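PDB 2O57: putative sarcosine dimethylglycine methyltransferase from Galdieria sulphuraria, which probably transfers methyl groups from S-adenosylmethionine to sarcosine or dimethylglycine. Local coordinates for residues S32-F37 with A257-P262; S72-A75 with V79-R82; A96-V101 with E123-A128. All coordinates share one frame; numbering follows the deposited sequence.

In the fold
The three contacts sit at different levels of a Rossmann-like methyltransferase fold. Contact 1 joins helix 27-40, second in the chain, to the loop ahead of helix 262-280; the exposed R34, bonded to a main-chain oxygen, and a buried thiol hold it. Contact 2, about 35 Å away between centres and across the middle of the chain, is almost wholly aliphatic, with two buried leucines and one water, and lies where the chain passes from helix 59-76 toward strand 85-89. Contact 3 joins two helices of the methyltransferase domain through R98, an arginine that, unlike R34, is buried. Contacts 1 and 3 touch, F37 CE1 lying 3.2 Å from Y124 OH, whereas contact 2 touches neither.

Contact 1 of 3, residues S32-F37 with A257-P262; sequences SDRFYF and ASFCSP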
ATOM      1  N   SER A  32      22.300 -17.390  -7.024  1.00 15.06           N
ATOM      2  CA  SER A  32      21.146 -16.953  -6.258  1.00 15.04           C
ATOM      3  C   SER A  32      19.905 -17.677  -6.764  1.00 15.61           C
ATOM      4  O   SER A  32      19.164 -18.260  -5.960  1.00 16.36           O
ATOM      5  CB  SER A  32      20.992 -15.428  -6.311  1.00 14.90           C
ATOM      6  OG  SER A  32      19.854 -15.023  -5.586  1.00 16.20           O
ATOM      7  N   ASP A  33      19.695 -17.703  -8.081  1.00 14.93           N
ATOM      8  CA  ASP A  33      18.584 -18.470  -8.629  1.00 15.83           C
ATOM      9  C   ASP A  33      18.624 -19.983  -8.318  1.00 15.17           C
ATOM     10  O   ASP A  33      17.578 -20.578  -8.040  1.00 13.92           O
ATOM     11  CB  ASP A  33      18.364 -18.237 -10.128  1.00 16.02           C
ATOM     12  CG  ASP A  33      16.992 -18.718 -10.572  1.00 22.01           C
ATOM     13  OD1 ASP A  33      15.946 -18.236 -10.020  1.00 26.81           O
ATOM     14  OD2 ASP A  33      16.944 -19.567 -11.480  1.00 27.91           O
ATOM     15  N   ARG A  34      19.813 -20.597  -8.342  1.00 15.19           N
ATOM     16  CA  ARG A  34      19.959 -21.994  -7.937  1.00 15.40           C
ATOM     17  C   ARG A  34      19.454 -22.210  -6.492  1.00 15.48           C
ATOM     18  O   ARG A  34      18.818 -23.246  -6.201  1.00 15.18           O
ATOM     19  CB  ARG A  34      21.417 -22.454  -8.021  1.00 16.65           C
ATOM     20  CG  ARG A  34      21.965 -22.568  -9.465  1.00 15.79           C
ATOM     21  CD  ARG A  34      23.397 -23.091  -9.421  1.00 15.49           C
ATOM     22  NE  ARG A  34      23.959 -23.332 -10.756  1.00 15.23           N
ATOM     23  CZ  ARG A  34      25.195 -23.783 -10.959  1.00 16.97           C
ATOM     24  NH1 ARG A  34      26.018 -24.025  -9.921  1.00 13.95           N
ATOM     25  NH2 ARG A  34      25.611 -23.997 -12.182  1.00 13.24           N
ATOM     26  N   PHE A  35      19.787 -21.269  -5.606  1.00 14.56           N
ATOM     27  CA  PHE A  35      19.316 -21.299  -4.229  1.00 15.16           C
ATOM     28  C   PHE A  35      17.800 -21.190  -4.162  1.00 14.56           C
ATOM     29  O   PHE A  35      17.167 -22.015  -3.553  1.00 15.55           O
ATOM     30  CB  PHE A  35      19.972 -20.235  -3.334  1.00 14.77           C
ATOM     31  CG  PHE A  35      19.254 -20.054  -1.995  1.00 17.31           C
ATOM     32  CD1 PHE A  35      19.379 -21.023  -0.977  1.00 17.75           C
ATOM     33  CD2 PHE A  35      18.471 -18.929  -1.751  1.00 18.02           C
ATOM     34  CE1 PHE A  35      18.714 -20.867   0.258  1.00 16.20           C
ATOM     35  CE2 PHE A  35      17.796 -18.754  -0.540  1.00 15.56           C
ATOM     36  CZ  PHE A  35      17.909 -19.728   0.469  1.00 17.20           C
ATOM     37  N   TYR A  36      17.213 -20.170  -4.788  1.00 13.85           N
ATOM     38  CA  TYR A  36      15.747 -20.022  -4.728  1.00 13.98           C
ATOM     39  C   TYR A  36      15.022 -21.192  -5.400  1.00 13.56           C
ATOM     40  O   TYR A  36      14.015 -21.726  -4.888  1.00 13.90           O
ATOM     41  CB  TYR A  36      15.345 -18.745  -5.424  1.00 13.60           C
ATOM     42  CG  TYR A  36      15.489 -17.501  -4.582  1.00 15.31           C
ATOM     43  CD1 TYR A  36      14.530 -17.178  -3.606  1.00 14.95           C
ATOM     44  CD2 TYR A  36      16.598 -16.662  -4.736  1.00 16.32           C
ATOM     45  CE1 TYR A  36      14.643 -16.007  -2.848  1.00 17.39           C
ATOM     46  CE2 TYR A  36      16.733 -15.499  -3.968  1.00 16.30           C
ATOM     47  CZ  TYR A  36      15.743 -15.180  -3.039  1.00 17.21           C
ATOM     48  OH  TYR A  36      15.864 -14.028  -2.294  1.00 16.19           O
ATOM     49  N   PHE A  37      15.520 -21.595  -6.558  1.00 12.51           N
ATOM     50  CA  PHE A  37      14.940 -22.756  -7.207  1.00 12.42           C
ATOM     51  C   PHE A  37      15.052 -24.008  -6.333  1.00 12.13           C
ATOM     52  O   PHE A  37      14.154 -24.818  -6.303  1.00 12.11           O
ATOM     53  CB  PHE A  37      15.569 -22.972  -8.613  1.00 11.70           C
ATOM     54  CG  PHE A  37      14.917 -24.057  -9.403  1.00 12.80           C
ATOM     55  CD1 PHE A  37      13.713 -23.828 -10.066  1.00 10.46           C
ATOM     56  CD2 PHE A  37      15.491 -25.324  -9.462  1.00 11.63           C
ATOM     57  CE1 PHE A  37      13.093 -24.867 -10.821  1.00 13.92           C
ATOM     58  CE2 PHE A  37      14.896 -26.352 -10.191  1.00 16.23           C
ATOM     59  CZ  PHE A  37      13.684 -26.126 -10.871  1.00 12.64           C
ATOM     60  N   ALA A 257      25.913 -26.639  -0.941  1.00 11.20           N
ATOM     61  CA  ALA A 257      27.306 -26.136  -1.075  1.00 12.59           C
ATOM     62  C   ALA A 257      28.028 -26.634  -2.332  1.00 12.55           C
ATOM     63  O   ALA A 257      29.041 -26.037  -2.766  1.00 13.20           O
ATOM     64  CB  ALA A 257      28.109 -26.493   0.123  1.00 11.14           C
ATOM     65  N   SER A 258      27.535 -27.724  -2.917  1.00 12.83           N
ATOM     66  CA  SER A 258      28.131 -28.196  -4.188  1.00 13.65           C
ATOM     67  C   SER A 258      27.816 -27.260  -5.379  1.00 12.89           C
ATOM     68  O   SER A 258      28.617 -27.161  -6.319  1.00 12.91           O
ATOM     69  CB  SER A 258      27.722 -29.654  -4.527  1.00 13.81           C
ATOM     70  OG  SER A 258      26.322 -29.747  -4.792  1.00 16.23           O
ATOM     71  N   PHE A 259      26.658 -26.598  -5.355  1.00 11.48           N
ATOM     72  CA  PHE A 259      26.226 -25.781  -6.497  1.00 11.16           C
ATOM     73  C   PHE A 259      26.011 -24.316  -6.149  1.00 10.95           C
ATOM     74  O   PHE A 259      25.901 -23.497  -7.050  1.00 10.37           O
ATOM     75  CB  PHE A 259      24.989 -26.375  -7.175  1.00 11.24           C
ATOM     76  CG  PHE A 259      23.786 -26.515  -6.254  1.00 12.12           C
ATOM     77  CD1 PHE A 259      22.946 -25.440  -6.009  1.00 11.29           C
ATOM     78  CD2 PHE A 259      23.488 -27.754  -5.664  1.00 14.01           C
ATOM     79  CE1 PHE A 259      21.825 -25.581  -5.179  1.00 11.79           C
ATOM     80  CE2 PHE A 259      22.353 -27.897  -4.828  1.00 12.07           C
ATOM     81  CZ  PHE A 259      21.551 -26.822  -4.593  1.00 10.09           C
ATOM     82  N   CYS A 260      25.910 -24.003  -4.848  1.00 10.77           N
ATOM     83  CA  CYS A 260      25.984 -22.612  -4.351  1.00 10.35           C
ATOM     84  C   CYS A 260      27.208 -22.578  -3.430  1.00 10.54           C
ATOM     85  O   CYS A 260      27.120 -22.943  -2.255  1.00  9.71           O
ATOM     86  CB  CYS A 260      24.708 -22.230  -3.580  1.00 11.08           C
ATOM     87  SG  CYS A 260      23.193 -22.135  -4.569  1.00 13.59           S
ATOM     88  N   SER A 261      28.362 -22.191  -3.978  1.00  9.86           N
ATOM     89  CA  SER A 261      29.641 -22.419  -3.302  1.00 11.30           C
ATOM     90  C   SER A 261      29.715 -21.693  -1.937  1.00 12.24           C
ATOM     91  O   SER A 261      28.918 -20.760  -1.709  1.00 12.21           O
ATOM     92  CB  SER A 261      30.763 -21.942  -4.191  1.00 10.06           C
ATOM     93  OG  SER A 261      30.805 -20.548  -4.184  1.00 10.87           O
ATOM     94  N   PRO A 262      30.623 -22.136  -1.025  1.00 12.54           N
ATOM     95  CA  PRO A 262      30.847 -21.351   0.196  1.00 13.12           C
ATOM     96  C   PRO A 262      31.124 -19.867  -0.051  1.00 12.98           C
ATOM     97  O   PRO A 262      30.573 -19.025   0.669  1.00 13.24           O
ATOM     98  CB  PRO A 262      32.025 -22.072   0.887  1.00 13.54           C
ATOM     99  CG  PRO A 262      31.865 -23.482   0.450  1.00 14.01           C
ATOM    100  CD  PRO A 262      31.397 -23.386  -0.998  1.00 13.03           C
TER
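R34 lays the aliphatic part of its side chain along F259, its CB 3.9 Å from ring carbon CD1, the two side chains running alongside in opposite senses. The approach to the ring is oblique, and the guanidinium and ring planes stand 68° apart, so the charged group does not stack. From CG to NE the arginine chain runs extended, which carries NH1 beyond the ring to the main chain of F259. There NH1 donates a hydrogen bond of 2.9 Å to F259 O. The oxygen lies near the guanidinium plane and receives the bond on a lone pair in the carbonyl plane, with an N-H...O angle of 156°. F259 CB, 3.8 Å from NH1, closes in beside the same nitrogen. D31 offers R34 a weak, long ion pair as well.

Here helix 27-40 of the Rossmann-like methyltransferase is tied to the loop between helices 253-256 and 262-280. S261 occupies the N-cap of the latter helix, its OG bonded to F264 N, directly after the residues that meet R34 and F35.

Deeper in, C260 turns its thiol to the helix backbone: SG is 3.7 Å from F35 N and 3.9 Å from F35 CB. The sulfur also reaches R34 CB. The F35 ring leads away from the loop, CG anti to the backbone N (chi1 167°), and packs against V245 and L249 of helix 235-251 and M268 of helix 262-280.

Contact 2 of 3, residues S72-A75 with V79-R82; sequences SELA and VLQR
An inverse gamma turn centred on L80 is the unusual element here: it folds the chain tightly just after helix 59-76 while the leucine side chain points back at the helix. L80 CD1 comes 3.7 Å from A75 N and 3.8 Å from L74 CB, so one methyl rests on the backbone as well as the side chains of the last helical turn. A75 CB touches the same methyl at 4.1 Å. The second branch, L80 CD2, meets L74 CD2 at 3.9 Å, the two leucines crossing at about a right angle.

L74 also serves V79. CG of L74 stands anti to the backbone N (chi1 -158°), beside the carbonyl carbon, and from there its CD1 reaches V79 CG2 at 3.8 Å, again with the side chains crossing nearly perpendicularly. That valine methyl lies between its own backbone N and carbonyl carbon (chi1 -66° for CG1), where it can also lean on L74 O.

No direct hydrogen bond joins 72-75 to 79-82. A single water bridges them instead, donating to A75 O at 2.8 Å and accepting from L80 N at 3.0 Å. It thereby serves a carbonyl near the helix C-terminus and an amide of the turn that do not bond to each other.

Beyond the contact, F153 of strand 151-157 lies against L74, V79 and L80, and F104 of helix 95-104 covers A75 and L80. E73, turned away from the turn, pairs with R230 and with R234 of the second subunit. The whole is a helix-to-strand connection, leading from helix 59-76 into strand 85-89, a central strand of the Rossmann-like methyltransferase sheet.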
ATOM      1  N   SER A  72      -5.265  -8.514  -6.201  1.00 14.49           N
ATOM      2  CA  SER A  72      -6.474  -7.859  -5.713  1.00 16.47           C
ATOM      3  C   SER A  72      -6.498  -6.370  -6.067  1.00 15.38           C
ATOM      4  O   SER A  72      -7.536  -5.854  -6.464  1.00 16.17           O
ATOM      5  CB  SER A  72      -6.633  -8.095  -4.200  1.00 16.95           C
ATOM      6  OG  SER A  72      -7.805  -7.460  -3.712  1.00 24.46           O
ATOM      7  N   GLU A  73      -5.350  -5.694  -5.963  1.00 15.15           N
ATOM      8  CA  GLU A  73      -5.244  -4.270  -6.282  1.00 14.13           C
ATOM      9  C   GLU A  73      -5.547  -4.113  -7.783  1.00 13.24           C
ATOM     10  O   GLU A  73      -6.376  -3.306  -8.165  1.00 12.81           O
ATOM     11  CB  GLU A  73      -3.851  -3.706  -5.917  1.00 13.65           C
ATOM     12  CG  GLU A  73      -3.528  -3.742  -4.380  1.00 14.57           C
ATOM     13  CD  GLU A  73      -4.257  -2.692  -3.584  1.00 18.43           C
ATOM     14  OE1 GLU A  73      -4.850  -1.762  -4.192  1.00 18.51           O
ATOM     15  OE2 GLU A  73      -4.244  -2.772  -2.348  1.00 18.00           O
ATOM     16  N   LEU A  74      -4.911  -4.938  -8.607  1.00 12.89           N
ATOM     17  CA  LEU A  74      -5.128  -4.924 -10.041  1.00 12.88           C
ATOM     18  C   LEU A  74      -6.595  -5.218 -10.407  1.00 12.50           C
ATOM     19  O   LEU A  74      -7.156  -4.575 -11.287  1.00 12.78           O
ATOM     20  CB  LEU A  74      -4.207  -5.942 -10.706  1.00 13.75           C
ATOM     21  CG  LEU A  74      -3.872  -5.785 -12.186  1.00 13.99           C
ATOM     22  CD1 LEU A  74      -3.461  -4.350 -12.540  1.00 10.17           C
ATOM     23  CD2 LEU A  74      -2.716  -6.765 -12.527  1.00 12.13           C
ATOM     24  N   ALA A  75      -7.206  -6.199  -9.746  1.00 11.92           N
ATOM     25  CA  ALA A  75      -8.603  -6.577 -10.036  1.00 11.01           C
ATOM     26  C   ALA A  75      -9.593  -5.421  -9.796  1.00 11.45           C
ATOM     27  O   ALA A  75     -10.587  -5.254 -10.545  1.00 10.58           O
ATOM     28  CB  ALA A  75      -9.011  -7.817  -9.229  1.00 10.62           C
ATOM     29  N   VAL A  79      -9.340  -4.487 -14.930  1.00 11.38           N
ATOM     30  CA  VAL A  79      -8.588  -5.011 -16.093  1.00 12.68           C
ATOM     31  C   VAL A  79      -8.500  -6.531 -16.155  1.00 13.19           C
ATOM     32  O   VAL A  79      -8.198  -7.086 -17.235  1.00 14.35           O
ATOM     33  CB  VAL A  79      -7.144  -4.440 -16.240  1.00 13.02           C
ATOM     34  CG1 VAL A  79      -7.169  -2.913 -16.565  1.00 15.52           C
ATOM     35  CG2 VAL A  79      -6.266  -4.767 -15.010  1.00 12.44           C
ATOM     36  N   LEU A  80      -8.796  -7.219 -15.056  1.00 12.68           N
ATOM     37  CA  LEU A  80      -8.574  -8.678 -15.007  1.00 12.95           C
ATOM     38  C   LEU A  80      -9.813  -9.506 -15.443  1.00 14.37           C
ATOM     39  O   LEU A  80     -10.264 -10.445 -14.779  1.00 14.65           O
ATOM     40  CB  LEU A  80      -7.949  -9.118 -13.660  1.00 12.89           C
ATOM     41  CG  LEU A  80      -6.588  -8.490 -13.238  1.00  8.35           C
ATOM     42  CD1 LEU A  80      -6.125  -9.007 -11.842  1.00 11.81           C
ATOM     43  CD2 LEU A  80      -5.544  -8.800 -14.268  1.00  8.92           C
ATOM     44  N   GLN A  81     -10.368  -9.120 -16.583  1.00 16.22           N
ATOM     45  CA  GLN A  81     -11.498  -9.822 -17.184  1.00 16.54           C
ATOM     46  C   GLN A  81     -10.985 -11.121 -17.806  1.00 17.48           C
ATOM     47  O   GLN A  81      -9.800 -11.226 -18.143  1.00 16.57           O
ATOM     48  CB  GLN A  81     -12.161  -8.920 -18.243  1.00 17.38           C
ATOM     49  CG  GLN A  81     -12.588  -7.537 -17.720  1.00 19.46           C
ATOM     50  CD  GLN A  81     -13.706  -7.624 -16.679  1.00 25.08           C
ATOM     51  OE1 GLN A  81     -14.613  -8.462 -16.794  1.00 29.52           O
ATOM     52  NE2 GLN A  81     -13.663  -6.746 -15.669  1.00 26.01           N
ATOM     53  N   ARG A  82     -11.863 -12.116 -17.951  1.00 17.96           N
ATOM     54  CA  ARG A  82     -11.538 -13.318 -18.703  1.00 18.65           C
ATOM     55  C   ARG A  82     -11.062 -12.913 -20.088  1.00 17.97           C
ATOM     56  O   ARG A  82     -11.640 -12.021 -20.711  1.00 16.29           O
ATOM     57  CB  ARG A  82     -12.769 -14.221 -18.868  1.00 19.72           C
ATOM     58  CG  ARG A  82     -13.405 -14.640 -17.554  1.00 24.26           C
ATOM     59  CD  ARG A  82     -14.226 -15.929 -17.711  1.00 30.76           C
ATOM     60  NE  ARG A  82     -13.356 -17.106 -17.777  1.00 35.62           N
ATOM     61  CZ  ARG A  82     -12.622 -17.562 -16.756  1.00 38.51           C
ATOM     62  NH1 ARG A  82     -12.629 -16.940 -15.574  1.00 39.76           N
ATOM     63  NH2 ARG A  82     -11.863 -18.642 -16.918  1.00 39.01           N
TER
HETATM   64  O   HOH W   1     -10.755  -6.878 -12.841  1.00 22.94           O

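Contact 3 of 3, residues A96-V101 with E123-A128; sequences AARFLV and EYNNQA
R98 and N125 make the tight part of this contact: NH1 donates to OD1 at 2.9 Å, with an N-H...O angle of 163°. The oxygen lies in the guanidinium plane, but the nitrogen stands above the amide carbonyl plane. CG and CD of R98 each lie 3.3 Å from N125 OD1, and the bend at chi3 (-63°) turns the guanidinium back so that NH1 meets the same oxygen. Over one guanidinium face, offset toward its rim, comes Y124 CB, 3.4 Å from NH1, while the tyrosine ring meets NH2 obliquely. With an alanine here in place of R98, N125 OD1 would probably lose this donor and a gap would open beside Y124 CB.

The looser side is at A128, partly exposed, whose CB approaches R98 CD only to 4.4 Å. The axes of the two segments come within 11.3 Å and cross at -28°, roughly parallel, as helices following successive strands of a Rossmann-like sheet do.

NH2 bonds to Y93 O in the loop after strand 85-89, and N121 adds a weak bond to NH1. The buried guanidinium is thus met by neutral oxygens in these pairings, so its charge is probably offset, at least in part, by carbonyl dipoles.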
ATOM      1  N   ALA A  96       3.771 -16.387 -11.321  1.00 13.23           N
ATOM      2  CA  ALA A  96       2.713 -15.365 -11.297  1.00 13.93           C
ATOM      3  C   ALA A  96       1.789 -15.549 -12.467  1.00 14.19           C
ATOM      4  O   ALA A  96       0.598 -15.347 -12.322  1.00 14.42           O
ATOM      5  CB  ALA A  96       3.300 -13.985 -11.361  1.00 13.17           C
ATOM      6  N   ALA A  97       2.346 -15.858 -13.645  1.00 13.63           N
ATOM      7  CA  ALA A  97       1.539 -16.004 -14.841  1.00 14.17           C
ATOM      8  C   ALA A  97       0.551 -17.161 -14.656  1.00 13.44           C
ATOM      9  O   ALA A  97      -0.639 -17.011 -14.940  1.00 13.23           O
ATOM     10  CB  ALA A  97       2.400 -16.230 -16.074  1.00 13.67           C
ATOM     11  N   ARG A  98       1.046 -18.298 -14.163  1.00 12.57           N
ATOM     12  CA  ARG A  98       0.164 -19.419 -13.868  1.00 12.73           C
ATOM     13  C   ARG A  98      -0.878 -19.076 -12.803  1.00 12.48           C
ATOM     14  O   ARG A  98      -2.049 -19.415 -12.978  1.00 11.36           O
ATOM     15  CB  ARG A  98       0.936 -20.694 -13.494  1.00 12.87           C
ATOM     16  CG  ARG A  98       1.600 -21.321 -14.765  1.00 13.14           C
ATOM     17  CD  ARG A  98       2.408 -22.578 -14.443  1.00 11.83           C
ATOM     18  NE  ARG A  98       3.552 -22.306 -13.548  1.00 12.64           N
ATOM     19  CZ  ARG A  98       4.762 -21.890 -13.931  1.00 12.94           C
ATOM     20  NH1 ARG A  98       5.010 -21.656 -15.222  1.00  8.97           N
ATOM     21  NH2 ARG A  98       5.730 -21.717 -12.996  1.00 12.18           N
ATOM     22  N   PHE A  99      -0.453 -18.405 -11.724  1.00 11.96           N
ATOM     23  CA  PHE A  99      -1.386 -17.901 -10.676  1.00 12.38           C
ATOM     24  C   PHE A  99      -2.523 -17.027 -11.275  1.00 13.22           C
ATOM     25  O   PHE A  99      -3.714 -17.253 -11.012  1.00 13.30           O
ATOM     26  CB  PHE A  99      -0.593 -17.114  -9.633  1.00 12.23           C
ATOM     27  CG  PHE A  99      -1.437 -16.339  -8.649  1.00 12.93           C
ATOM     28  CD1 PHE A  99      -1.968 -16.975  -7.531  1.00 14.54           C
ATOM     29  CD2 PHE A  99      -1.670 -14.976  -8.826  1.00 12.94           C
ATOM     30  CE1 PHE A  99      -2.741 -16.263  -6.611  1.00 16.99           C
ATOM     31  CE2 PHE A  99      -2.432 -14.239  -7.903  1.00 12.07           C
ATOM     32  CZ  PHE A  99      -2.956 -14.877  -6.797  1.00 14.97           C
ATOM     33  N   LEU A 100      -2.157 -16.044 -12.091  1.00 12.53           N
ATOM     34  CA  LEU A 100      -3.171 -15.157 -12.680  1.00 12.78           C
ATOM     35  C   LEU A 100      -4.121 -15.863 -13.679  1.00 13.18           C
ATOM     36  O   LEU A 100      -5.339 -15.585 -13.731  1.00 13.44           O
ATOM     37  CB  LEU A 100      -2.477 -13.958 -13.330  1.00 12.71           C
ATOM     38  CG  LEU A 100      -1.730 -12.987 -12.401  1.00 11.71           C
ATOM     39  CD1 LEU A 100      -1.072 -11.942 -13.295  1.00 13.83           C
ATOM     40  CD2 LEU A 100      -2.701 -12.318 -11.429  1.00 10.15           C
ATOM     41  N   VAL A 101      -3.553 -16.753 -14.492  1.00 14.06           N
ATOM     42  CA  VAL A 101      -4.335 -17.498 -15.474  1.00 15.11           C
ATOM     43  C   VAL A 101      -5.364 -18.397 -14.735  1.00 15.23           C
ATOM     44  O   VAL A 101      -6.561 -18.338 -15.047  1.00 15.75           O
ATOM     45  CB  VAL A 101      -3.434 -18.314 -16.454  1.00 14.83           C
ATOM     46  CG1 VAL A 101      -4.286 -19.301 -17.317  1.00 16.43           C
ATOM     47  CG2 VAL A 101      -2.593 -17.362 -17.332  1.00 15.43           C
ATOM     48  N   GLU A 123       7.929 -25.480 -20.014  1.00 17.11           N
ATOM     49  CA  GLU A 123       7.758 -26.883 -19.584  1.00 19.37           C
ATOM     50  C   GLU A 123       6.639 -26.971 -18.547  1.00 18.34           C
ATOM     51  O   GLU A 123       5.717 -27.804 -18.691  1.00 17.77           O
ATOM     52  CB  GLU A 123       9.063 -27.482 -19.020  1.00 18.56           C
ATOM     53  CG  GLU A 123      10.127 -27.792 -20.095  1.00 23.88           C
ATOM     54  CD  GLU A 123      11.573 -28.099 -19.564  1.00 24.41           C
ATOM     55  OE1 GLU A 123      11.829 -27.992 -18.338  1.00 30.42           O
ATOM     56  OE2 GLU A 123      12.459 -28.421 -20.408  1.00 27.76           O
ATOM     57  N   TYR A 124       6.708 -26.103 -17.526  1.00 17.41           N
ATOM     58  CA  TYR A 124       5.650 -26.012 -16.492  1.00 16.33           C
ATOM     59  C   TYR A 124       4.283 -25.711 -17.075  1.00 16.52           C
ATOM     60  O   TYR A 124       3.299 -26.301 -16.651  1.00 16.34           O
ATOM     61  CB  TYR A 124       5.952 -24.954 -15.416  1.00 16.10           C
ATOM     62  CG  TYR A 124       7.163 -25.237 -14.578  1.00 14.38           C
ATOM     63  CD1 TYR A 124       7.359 -26.490 -14.004  1.00 16.81           C
ATOM     64  CD2 TYR A 124       8.133 -24.256 -14.387  1.00 13.76           C
ATOM     65  CE1 TYR A 124       8.490 -26.763 -13.240  1.00 17.19           C
ATOM     66  CE2 TYR A 124       9.249 -24.502 -13.631  1.00 14.79           C
ATOM     67  CZ  TYR A 124       9.437 -25.747 -13.065  1.00 16.97           C
ATOM     68  OH  TYR A 124      10.574 -25.991 -12.343  1.00 16.94           O
ATOM     69  N   ASN A 125       4.217 -24.790 -18.030  1.00 15.90           N
ATOM     70  CA  ASN A 125       2.938 -24.460 -18.658  1.00 16.31           C
ATOM     71  C   ASN A 125       2.363 -25.613 -19.458  1.00 17.10           C
ATOM     72  O   ASN A 125       1.153 -25.835 -19.464  1.00 16.46           O
ATOM     73  CB  ASN A 125       3.072 -23.217 -19.543  1.00 16.22           C
ATOM     74  CG  ASN A 125       3.564 -21.978 -18.748  1.00 16.92           C
ATOM     75  OD1 ASN A 125       3.335 -21.871 -17.546  1.00 17.34           O
ATOM     76  ND2 ASN A 125       4.247 -21.062 -19.431  1.00 15.26           N
ATOM     77  N   ASN A 126       3.239 -26.326 -20.155  1.00 18.17           N
ATOM     78  CA  ASN A 126       2.846 -27.534 -20.872  1.00 19.95           C
ATOM     79  C   ASN A 126       2.306 -28.600 -19.907  1.00 20.25           C
ATOM     80  O   ASN A 126       1.228 -29.120 -20.139  1.00 20.59           O
ATOM     81  CB  ASN A 126       4.011 -28.066 -21.706  1.00 20.36           C
ATOM     82  CG  ASN A 126       4.245 -27.251 -22.980  1.00 24.90           C
ATOM     83  OD1 ASN A 126       3.314 -26.674 -23.563  1.00 28.90           O
ATOM     84  ND2 ASN A 126       5.503 -27.231 -23.439  1.00 29.47           N
ATOM     85  N   GLN A 127       3.031 -28.892 -18.820  1.00 20.35           N
ATOM     86  CA  GLN A 127       2.562 -29.875 -17.807  1.00 22.00           C
ATOM     87  C   GLN A 127       1.233 -29.417 -17.159  1.00 21.61           C
ATOM     88  O   GLN A 127       0.355 -30.240 -16.860  1.00 21.42           O
ATOM     89  CB  GLN A 127       3.585 -30.046 -16.684  1.00 21.90           C
ATOM     90  CG  GLN A 127       4.810 -30.910 -17.001  1.00 24.97           C
ATOM     91  CD  GLN A 127       5.739 -31.081 -15.784  1.00 25.12           C
ATOM     92  OE1 GLN A 127       5.288 -31.046 -14.623  1.00 30.33           O
ATOM     93  NE2 GLN A 127       7.051 -31.262 -16.049  1.00 28.79           N
ATOM     94  N   ALA A 128       1.096 -28.099 -16.949  1.00 20.28           N
ATOM     95  CA  ALA A 128      -0.101 -27.535 -16.311  1.00 19.95           C
ATOM     96  C   ALA A 128      -1.314 -27.573 -17.240  1.00 19.00           C
ATOM     97  O   ALA A 128      -2.444 -27.434 -16.790  1.00 18.48           O
ATOM     98  CB  ALA A 128       0.168 -26.094 -15.854  1.00 18.77           C
TER